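Local atomic coordinates of glycoside Hydrolase (Bacteroides plebeius, PDB entry 5T3B), a protein that is a family 50 glycoside hydrolase that probably cleaves glycosidic bonds in agar-type or related polysaccharides. Residues A[43-48]-A[58-63]; A[263-268]-A[304-309]; A[267-272]-A[281-286]. All coordinates share one frame; numbering follows the deposited sequence.

Contact 1. Residues A[43-48]-A[58-63]; sequences IIVEYA and AKTRIL. With EDO (1,2-ethanediol), chain P.
I43, I44 and V45 pair with T60, K59 and A58 in the antiparallel beta hairpin of strands 39-48 and 56-60. I43-T60 and V45-A58 are the hydrogen-bonded pairs. I44-K59 between them is non-hydrogen-bonded. The bond from V45 N to A58 O is nearly straight, 2.9 Å long with 173° at the hydrogen. T60 N to I43 O is shorter, 2.8 Å, but bent to 144°.

A58 O accepts a second bond, from T60 OG1 at 2.9 Å, which arrives from above the carbonyl plane. The T60 hydroxyl lies anti to its own carbonyl carbon (chi1 -57°), which turns it back along the strand to A58. W366 NE1 also bonds T60 OG1. A valine in place of T60 would probably leave A58 O with one donor fewer and W366 NE1 without its mate.

The apolar contacts gather on the face of I43, V45, A58 and T60. I43 CD1 meets I62 CG2 at 3.9 Å, the two side chains crossing at about a right angle. A58 CB sits at the edge of the Y47 ring, 3.7 Å from CE2, and that ring stacks with F407 and W366.

The face of I44 and K59 is exposed, and K59 NZ forms a salt bridge with E31. A 1,2-ethanediol, probably from the crystallisation liquor, makes a weak 3.1 Å bond from its O2 to K59 O.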
loop_
_atom_site.group_PDB
_atom_site.type_symbol
_atom_site.label_atom_id
_atom_site.label_comp_id
_atom_site.label_asym_id
_atom_site.label_seq_id
_atom_site.Cartn_x
_atom_site.Cartn_y
_atom_site.Cartn_z
ATOM N N ILE A 43 13.300 -22.005 7.390
ATOM C CA ILE A 43 14.694 -21.652 7.104
ATOM C C ILE A 43 15.122 -20.443 7.897
ATOM O O ILE A 43 14.284 -19.724 8.460
ATOM C CB ILE A 43 14.933 -21.475 5.563
ATOM C CG1 ILE A 43 14.153 -20.300 4.994
ATOM C CG2 ILE A 43 14.614 -22.737 4.791
ATOM C CD1 ILE A 43 14.694 -19.775 3.673
ATOM N N ILE A 44 16.413 -20.172 7.861
ATOM C CA ILE A 44 16.968 -18.987 8.451
ATOM C C ILE A 44 17.341 -17.993 7.310
ATOM O O ILE A 44 17.980 -18.375 6.345
ATOM C CB ILE A 44 18.214 -19.269 9.251
ATOM C CG1 ILE A 44 17.822 -20.026 10.505
ATOM C CG2 ILE A 44 18.975 -17.988 9.618
ATOM C CD1 ILE A 44 16.847 -19.360 11.507
ATOM N N VAL A 45 16.881 -16.749 7.475
ATOM C CA VAL A 45 17.303 -15.654 6.617
ATOM C C VAL A 45 17.913 -14.594 7.518
ATOM O O VAL A 45 17.335 -14.217 8.545
ATOM C CB VAL A 45 16.153 -15.050 5.804
ATOM C CG1 VAL A 45 16.592 -13.810 5.085
ATOM C CG2 VAL A 45 15.601 -16.088 4.847
ATOM N N GLU A 46 19.112 -14.172 7.181
ATOM C CA GLU A 46 19.750 -13.092 7.911
ATOM C C GLU A 46 19.240 -11.723 7.452
ATOM O O GLU A 46 19.123 -11.474 6.263
ATOM C CB GLU A 46 21.270 -13.099 7.737
ATOM C CG GLU A 46 22.011 -14.299 8.339
ATOM C CD GLU A 46 23.517 -13.995 8.186
ATOM O OE1 GLU A 46 24.003 -14.197 7.074
ATOM O OE2 GLU A 46 24.120 -13.372 9.113
ATOM N N TYR A 47 18.973 -10.815 8.383
ATOM C CA TYR A 47 18.678 -9.458 8.022
ATOM C C TYR A 47 19.238 -8.434 8.981
ATOM O O TYR A 47 19.420 -8.755 10.161
ATOM C CB TYR A 47 17.175 -9.219 7.782
ATOM C CG TYR A 47 16.324 -9.078 9.031
ATOM C CD1 TYR A 47 16.211 -7.839 9.646
ATOM C CD2 TYR A 47 15.544 -10.101 9.514
ATOM C CE1 TYR A 47 15.360 -7.662 10.732
ATOM C CE2 TYR A 47 14.693 -9.899 10.587
ATOM C CZ TYR A 47 14.650 -8.685 11.194
ATOM O OH TYR A 47 13.776 -8.505 12.238
ATOM N N ALA A 48 19.453 -7.227 8.474
ATOM C CA ALA A 48 19.923 -6.101 9.274
ATOM C C ALA A 48 18.948 -4.967 9.110
ATOM O O ALA A 48 18.371 -4.775 8.033
ATOM C CB ALA A 48 21.322 -5.632 8.835
ATOM N N ALA A 58 16.652 -14.828 11.284
ATOM C CA ALA A 58 15.221 -14.825 11.327
ATOM C C ALA A 58 14.616 -16.095 10.743
ATOM O O ALA A 58 14.902 -16.448 9.594
ATOM C CB ALA A 58 14.659 -13.616 10.578
ATOM N N LYS A 59 13.771 -16.732 11.543
ATOM C CA LYS A 59 12.991 -17.849 11.030
ATOM C C LYS A 59 12.076 -17.370 9.952
ATOM O O LYS A 59 11.343 -16.365 10.104
ATOM C CB LYS A 59 12.213 -18.561 12.117
ATOM C CG LYS A 59 12.944 -19.582 12.922
ATOM C CD LYS A 59 11.864 -20.350 13.750
ATOM C CE LYS A 59 12.458 -21.465 14.454
ATOM N NZ LYS A 59 11.384 -21.856 15.383
ATOM N N THR A 60 12.070 -18.060 8.832
ATOM C CA THR A 60 11.352 -17.593 7.636
ATOM C C THR A 60 10.603 -18.758 6.992
ATOM O O THR A 60 11.113 -19.890 6.912
ATOM C CB THR A 60 12.411 -16.978 6.684
ATOM O OG1 THR A 60 13.096 -15.941 7.359
ATOM C CG2 THR A 60 11.886 -16.416 5.462
ATOM N N ARG A 61 9.437 -18.431 6.453
ATOM C CA ARG A 61 8.539 -19.327 5.764
ATOM C C ARG A 61 8.632 -19.032 4.287
ATOM O O ARG A 61 8.246 -17.935 3.850
ATOM C CB ARG A 61 7.093 -19.156 6.279
ATOM C CG ARG A 61 6.118 -20.101 5.589
ATOM C CD ARG A 61 4.774 -20.133 6.295
ATOM N NE ARG A 61 4.075 -18.848 6.219
ATOM C CZ ARG A 61 2.803 -18.656 6.545
ATOM N NH1 ARG A 61 2.015 -19.684 6.839
ATOM N NH2 ARG A 61 2.319 -17.436 6.510
ATOM N N ILE A 62 9.037 -20.023 3.482
ATOM C CA ILE A 62 9.050 -19.871 2.062
ATOM C C ILE A 62 8.119 -20.909 1.376
ATOM O O ILE A 62 7.809 -21.962 1.942
ATOM C CB ILE A 62 10.472 -19.909 1.439
ATOM C CG1 ILE A 62 11.186 -21.236 1.679
ATOM C CG2 ILE A 62 11.316 -18.766 1.950
ATOM C CD1 ILE A 62 12.451 -21.409 0.835
ATOM N N LEU A 63 7.742 -20.614 0.143
ATOM C CA LEU A 63 6.714 -21.378 -0.554
ATOM C C LEU A 63 7.030 -22.880 -0.707
ATOM O O LEU A 63 6.125 -23.699 -0.452
ATOM C CB LEU A 63 6.371 -20.730 -1.863
ATOM C CG LEU A 63 5.163 -21.294 -2.583
ATOM C CD1 LEU A 63 3.865 -21.145 -1.791
ATOM C CD2 LEU A 63 5.020 -20.640 -3.952
HETATM C C1 EDO P . 7.393 -16.495 12.572
HETATM O O1 EDO P . 6.614 -15.319 12.264
HETATM C C2 EDO P . 8.573 -16.553 11.636
HETATM O O2 EDO P . 8.586 -17.595 10.581
#

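Contact 2. Residues A[263-268]-A[304-309]; sequences RLLDRF and NEFAGI
F306 reaches from helix 304-309 to L265 and F268 and carries the tight part of this buried contact. Its CG is anti to the backbone N (chi1 180°), which extends the ring toward helix 264-268. L265 CD1 lies over one ring face, 4.0 Å from the centroid, in a CH-pi contact. F268 CD2 is near the F306 plane, at the ring edge, 3.6 Å from F306 CE2. The two ring planes are steeply inclined, at 80°. No hydrogen bond joins the two segments; N303 OD1, just before residues 304-309, takes L265 N.

The packing is looser at L264. Its CD2 is 4.2 Å from A307 CB and 4.3 Å from F306 CE2.

The partly exposed side of residues 263-268 is polar. R263, at the N-cap position, takes D266 side-on with NE and NH2. The salt bridge from R263 NH2 to D266 OD2 is 3.0 Å long. R263 NH1 also pairs with D300, which ties the N-cap residue of one helix to the start of the other.

The directions of the two short helices differ by 79°, and their axes come within 9.5 Å: apolar helix-helix packing at nearly a right angle, with an aromatic ring between the helices.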
loop_
_atom_site.group_PDB
_atom_site.type_symbol
_atom_site.label_atom_id
_atom_site.label_comp_id
_atom_site.label_asym_id
_atom_site.label_seq_id
_atom_site.Cartn_x
_atom_site.Cartn_y
_atom_site.Cartn_z
ATOM N N ARG A 263 3.457 12.965 20.383
ATOM C CA ARG A 263 2.048 12.766 20.189
ATOM C C ARG A 263 1.396 13.975 19.491
ATOM O O ARG A 263 1.726 15.140 19.734
ATOM C CB ARG A 263 1.418 12.611 21.499
ATOM C CG ARG A 263 1.865 11.370 22.198
ATOM C CD ARG A 263 1.047 11.064 23.441
ATOM N NE ARG A 263 1.090 12.133 24.439
ATOM C CZ ARG A 263 0.839 11.994 25.746
ATOM N NH1 ARG A 263 0.507 10.811 26.320
ATOM N NH2 ARG A 263 0.891 13.079 26.487
ATOM N N LEU A 264 0.392 13.675 18.701
ATOM C CA LEU A 264 -0.323 14.672 17.931
ATOM C C LEU A 264 -1.015 15.688 18.813
ATOM O O LEU A 264 -0.891 16.902 18.617
ATOM C CB LEU A 264 -1.329 14.014 16.966
ATOM C CG LEU A 264 -1.943 14.959 15.960
ATOM C CD1 LEU A 264 -0.982 15.422 14.901
ATOM C CD2 LEU A 264 -3.121 14.284 15.294
ATOM N N LEU A 265 -1.751 15.186 19.778
ATOM C CA LEU A 265 -2.579 16.061 20.627
ATOM C C LEU A 265 -1.675 17.003 21.434
ATOM O O LEU A 265 -1.927 18.219 21.474
ATOM C CB LEU A 265 -3.505 15.251 21.530
ATOM C CG LEU A 265 -4.403 15.981 22.504
ATOM C CD1 LEU A 265 -5.182 17.057 21.782
ATOM C CD2 LEU A 265 -5.302 14.962 23.193
ATOM N N ASP A 266 -0.564 16.505 21.966
ATOM C CA ASP A 266 0.396 17.367 22.671
ATOM C C ASP A 266 0.916 18.502 21.793
ATOM O O ASP A 266 0.929 19.684 22.187
ATOM C CB ASP A 266 1.620 16.587 23.125
ATOM C CG ASP A 266 1.339 15.610 24.234
ATOM O OD1 ASP A 266 0.211 15.485 24.705
ATOM O OD2 ASP A 266 2.317 14.946 24.636
ATOM N N ARG A 267 1.295 18.153 20.559
ATOM C CA ARG A 267 1.824 19.156 19.639
ATOM C C ARG A 267 0.745 20.201 19.256
ATOM O O ARG A 267 1.066 21.389 19.177
ATOM C CB ARG A 267 2.470 18.544 18.368
ATOM C CG ARG A 267 3.925 18.060 18.549
ATOM C CD ARG A 267 4.466 17.242 17.360
ATOM N NE ARG A 267 3.637 16.025 17.079
ATOM C CZ ARG A 267 3.544 15.403 15.906
ATOM N NH1 ARG A 267 4.171 15.817 14.857
ATOM N NH2 ARG A 267 2.848 14.314 15.830
ATOM N N PHE A 268 -0.520 19.795 19.078
ATOM C CA PHE A 268 -1.536 20.759 18.735
ATOM C C PHE A 268 -1.728 21.732 19.907
ATOM O O PHE A 268 -1.880 22.912 19.686
ATOM C CB PHE A 268 -2.865 20.108 18.393
ATOM C CG PHE A 268 -2.981 19.575 16.995
ATOM C CD1 PHE A 268 -1.903 19.211 16.212
ATOM C CD2 PHE A 268 -4.218 19.462 16.433
ATOM C CE1 PHE A 268 -2.055 18.759 14.928
ATOM C CE2 PHE A 268 -4.368 18.913 15.180
ATOM C CZ PHE A 268 -3.285 18.536 14.422
ATOM N N ASN A 304 -4.799 9.154 21.137
ATOM C CA ASN A 304 -5.208 8.232 20.106
ATOM C C ASN A 304 -6.601 8.549 19.648
ATOM O O ASN A 304 -6.868 8.522 18.432
ATOM C CB ASN A 304 -5.074 6.796 20.570
ATOM C CG ASN A 304 -3.639 6.371 20.696
ATOM O OD1 ASN A 304 -2.714 7.032 20.205
ATOM N ND2 ASN A 304 -3.430 5.347 21.481
ATOM N N GLU A 305 -7.528 8.831 20.578
ATOM C CA GLU A 305 -8.862 9.234 20.209
ATOM C C GLU A 305 -8.892 10.502 19.389
ATOM O O GLU A 305 -9.598 10.592 18.378
ATOM C CB GLU A 305 -9.731 9.407 21.456
ATOM C CG GLU A 305 -11.170 9.645 21.085
ATOM C CD GLU A 305 -12.100 9.759 22.278
ATOM O OE1 GLU A 305 -11.639 9.563 23.424
ATOM O OE2 GLU A 305 -13.305 10.091 22.048
ATOM N N PHE A 306 -8.102 11.490 19.800
ATOM C CA PHE A 306 -8.048 12.747 19.055
ATOM C C PHE A 306 -7.530 12.535 17.629
ATOM O O PHE A 306 -8.069 13.096 16.683
ATOM C CB PHE A 306 -7.212 13.808 19.793
ATOM C CG PHE A 306 -7.129 15.097 19.067
ATOM C CD1 PHE A 306 -8.211 15.930 19.005
ATOM C CD2 PHE A 306 -5.990 15.431 18.391
ATOM C CE1 PHE A 306 -8.130 17.110 18.259
ATOM C CE2 PHE A 306 -5.906 16.563 17.619
ATOM C CZ PHE A 306 -6.959 17.447 17.583
ATOM N N ALA A 307 -6.456 11.731 17.499
ATOM C CA ALA A 307 -5.971 11.399 16.181
ATOM C C ALA A 307 -7.067 10.751 15.317
ATOM O O ALA A 307 -7.158 10.981 14.121
ATOM C CB ALA A 307 -4.722 10.513 16.311
ATOM N N GLY A 308 -7.872 9.880 15.929
ATOM C CA GLY A 308 -9.019 9.293 15.271
ATOM C C GLY A 308 -10.040 10.304 14.776
ATOM O O GLY A 308 -10.623 10.139 13.713
ATOM N N ILE A 309 -10.314 11.345 15.574
ATOM C CA ILE A 309 -11.210 12.427 15.165
ATOM C C ILE A 309 -10.643 13.152 13.958
ATOM O O ILE A 309 -11.358 13.431 12.979
ATOM C CB ILE A 309 -11.486 13.433 16.330
ATOM C CG1 ILE A 309 -12.343 12.714 17.380
ATOM C CG2 ILE A 309 -12.098 14.698 15.798
ATOM C CD1 ILE A 309 -12.375 13.439 18.664
#

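Contact 3. Residues A[267-272]-A[281-286]; sequences RFLKIS and AAAKFM
The shortest sound polar bond here is F285 N to A281 O, 2.9 Å, inside helix 281-286. One residue on, M286 N bonds A282 O at 3.1 Å. These helical bonds set A282 and M286 one turn apart, so both can face L269 of the preceding helix. No hydrogen bond crosses between the segments, and the contact is apolar throughout.

A282 is the meeting point. Its CB points toward residues 267-272 and touches F268 CB at 3.6 Å. It lies at the edge of the F268 ring, near the ring plane. L269 CD2 meets the A282 methyl, CB, at 3.8 Å. CD2 of L269 is 3.8 Å from A283 N, so it rests on the helix backbone as well as on a side chain. The small alanine allows this close approach, with CA atoms of L269 and A282 only 6.1 Å apart.

The two branches of L269 divide the work. Its CG is anti to the carbonyl carbon (chi1 -71°), which swings its two methyls onto helix 281-286. CD2 goes to A282 and A283, while CD1 meets M286 CG at 4.1 Å. L269 and M286 cross at about a right angle, and the M286 chain is bent beyond CG. V298 touches L269 from a loop, and L265 also packs on M286.

Past L269, I271 N bonds F268 O at 3.2 Å. K274 NZ bonds I271 O and, weakly, L269 O. The chain then turns into helix 277-288. The contact is thus one of two consecutive helices, 264-269 and 277-288, packed through apolar side chains across a short loop.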
loop_
_atom_site.group_PDB
_atom_site.type_symbol
_atom_site.label_atom_id
_atom_site.label_comp_id
_atom_site.label_asym_id
_atom_site.label_seq_id
_atom_site.Cartn_x
_atom_site.Cartn_y
_atom_site.Cartn_z
ATOM N N ARG A 267 1.295 18.153 20.559
ATOM C CA ARG A 267 1.824 19.156 19.639
ATOM C C ARG A 267 0.745 20.201 19.256
ATOM O O ARG A 267 1.066 21.389 19.177
ATOM C CB ARG A 267 2.470 18.544 18.368
ATOM C CG ARG A 267 3.925 18.060 18.549
ATOM C CD ARG A 267 4.466 17.242 17.360
ATOM N NE ARG A 267 3.637 16.025 17.079
ATOM C CZ ARG A 267 3.544 15.403 15.906
ATOM N NH1 ARG A 267 4.171 15.817 14.857
ATOM N NH2 ARG A 267 2.848 14.314 15.830
ATOM N N PHE A 268 -0.520 19.795 19.078
ATOM C CA PHE A 268 -1.536 20.759 18.735
ATOM C C PHE A 268 -1.728 21.732 19.907
ATOM O O PHE A 268 -1.880 22.912 19.686
ATOM C CB PHE A 268 -2.865 20.108 18.393
ATOM C CG PHE A 268 -2.981 19.575 16.995
ATOM C CD1 PHE A 268 -1.903 19.211 16.212
ATOM C CD2 PHE A 268 -4.218 19.462 16.433
ATOM C CE1 PHE A 268 -2.055 18.759 14.928
ATOM C CE2 PHE A 268 -4.368 18.913 15.180
ATOM C CZ PHE A 268 -3.285 18.536 14.422
ATOM N N LEU A 269 -1.698 21.195 21.119
ATOM C CA LEU A 269 -1.935 22.060 22.293
ATOM C C LEU A 269 -0.829 23.055 22.500
ATOM O O LEU A 269 -1.037 24.074 23.189
ATOM C CB LEU A 269 -2.156 21.214 23.541
ATOM C CG LEU A 269 -3.495 20.421 23.615
ATOM C CD1 LEU A 269 -3.468 19.429 24.761
ATOM C CD2 LEU A 269 -4.673 21.347 23.685
ATOM N N LYS A 270 0.372 22.703 22.010
ATOM C CA LYS A 270 1.542 23.599 22.120
ATOM C C LYS A 270 1.740 24.579 20.938
ATOM O O LYS A 270 2.651 25.378 20.933
ATOM C CB LYS A 270 2.804 22.763 22.396
ATOM C CG LYS A 270 2.823 21.989 23.695
ATOM C CD LYS A 270 2.739 22.884 24.926
ATOM C CE LYS A 270 3.539 22.357 26.108
ATOM N NZ LYS A 270 3.698 23.471 27.077
ATOM N N ILE A 271 0.823 24.564 19.971
ATOM C CA ILE A 271 0.858 25.531 18.866
ATOM C C ILE A 271 0.774 26.931 19.472
ATOM O O ILE A 271 -0.084 27.175 20.313
ATOM C CB ILE A 271 -0.290 25.304 17.870
ATOM C CG1 ILE A 271 -0.079 23.993 17.083
ATOM C CG2 ILE A 271 -0.354 26.459 16.909
ATOM C CD1 ILE A 271 -1.315 23.635 16.296
ATOM N N SER A 272 1.694 27.820 19.075
ATOM C CA SER A 272 1.786 29.152 19.726
ATOM C C SER A 272 0.637 30.057 19.471
ATOM O O SER A 272 0.197 30.732 20.355
ATOM C CB SER A 272 3.009 29.924 19.257
ATOM O OG SER A 272 4.125 29.122 19.409
ATOM N N ALA A 281 -9.307 23.153 18.021
ATOM C CA ALA A 281 -9.902 21.849 18.017
ATOM C C ALA A 281 -9.355 20.932 19.124
ATOM O O ALA A 281 -10.110 20.194 19.806
ATOM C CB ALA A 281 -9.733 21.150 16.673
ATOM N N ALA A 282 -8.043 21.001 19.325
ATOM C CA ALA A 282 -7.418 20.221 20.369
ATOM C C ALA A 282 -7.885 20.664 21.745
ATOM O O ALA A 282 -8.183 19.837 22.567
ATOM C CB ALA A 282 -5.911 20.317 20.271
ATOM N N ALA A 283 -7.949 21.991 21.957
ATOM C CA ALA A 283 -8.375 22.498 23.236
ATOM C C ALA A 283 -9.848 22.128 23.479
ATOM O O ALA A 283 -10.244 21.795 24.619
ATOM C CB ALA A 283 -8.168 23.995 23.332
ATOM N N LYS A 284 -10.657 22.211 22.432
ATOM C CA LYS A 284 -12.064 21.826 22.528
ATOM C C LYS A 284 -12.235 20.343 22.907
ATOM O O LYS A 284 -13.077 20.006 23.736
ATOM C CB LYS A 284 -12.845 22.159 21.259
ATOM C CG LYS A 284 -14.333 21.841 21.323
ATOM C CD LYS A 284 -15.088 22.497 20.127
ATOM C CE LYS A 284 -16.593 22.686 20.326
ATOM N NZ LYS A 284 -17.192 21.522 20.980
ATOM N N PHE A 285 -11.437 19.483 22.300
ATOM C CA PHE A 285 -11.494 18.092 22.573
ATOM C C PHE A 285 -11.215 17.837 24.046
ATOM O O PHE A 285 -11.962 17.107 24.680
ATOM C CB PHE A 285 -10.503 17.359 21.685
ATOM C CG PHE A 285 -10.294 15.942 22.049
ATOM C CD1 PHE A 285 -11.214 15.001 21.657
ATOM C CD2 PHE A 285 -9.202 15.544 22.801
ATOM C CE1 PHE A 285 -11.079 13.671 22.030
ATOM C CE2 PHE A 285 -9.049 14.215 23.113
ATOM C CZ PHE A 285 -9.968 13.293 22.715
ATOM N N MET A 286 -10.145 18.438 24.570
ATOM C CA MET A 286 -9.832 18.322 25.965
ATOM C C MET A 286 -10.982 18.782 26.878
ATOM O O MET A 286 -11.400 18.086 27.818
ATOM C CB MET A 286 -8.540 19.041 26.313
ATOM C CG MET A 286 -7.297 18.433 25.669
ATOM S SD MET A 286 -6.999 16.708 26.150
ATOM C CE MET A 286 -6.297 16.963 27.733
#

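In the fold
Contacts 2 and 3 are neighbours, with centres 9 Å apart. They share R267 and F268 on helix 264-269. Helices 277-288 and 300-324 follow it in the chain, and the three form one apolar cluster. L265 CD1 meets A282 CB at 3.7 Å, and F306 CD1 meets F285 CG at 3.7 Å. Contact 1 lies apart, in an N-terminal hairpin. Its centre is 37 Å from that of contact 2 and 45 Å from that of contact 3, and its nearest atoms stay about 24 Å from contact 2. No functional role can be assigned to the ethanediol at contact 1. None of the three contacts can be tied here to the active site of the (beta/alpha)8 barrel expected for family 50.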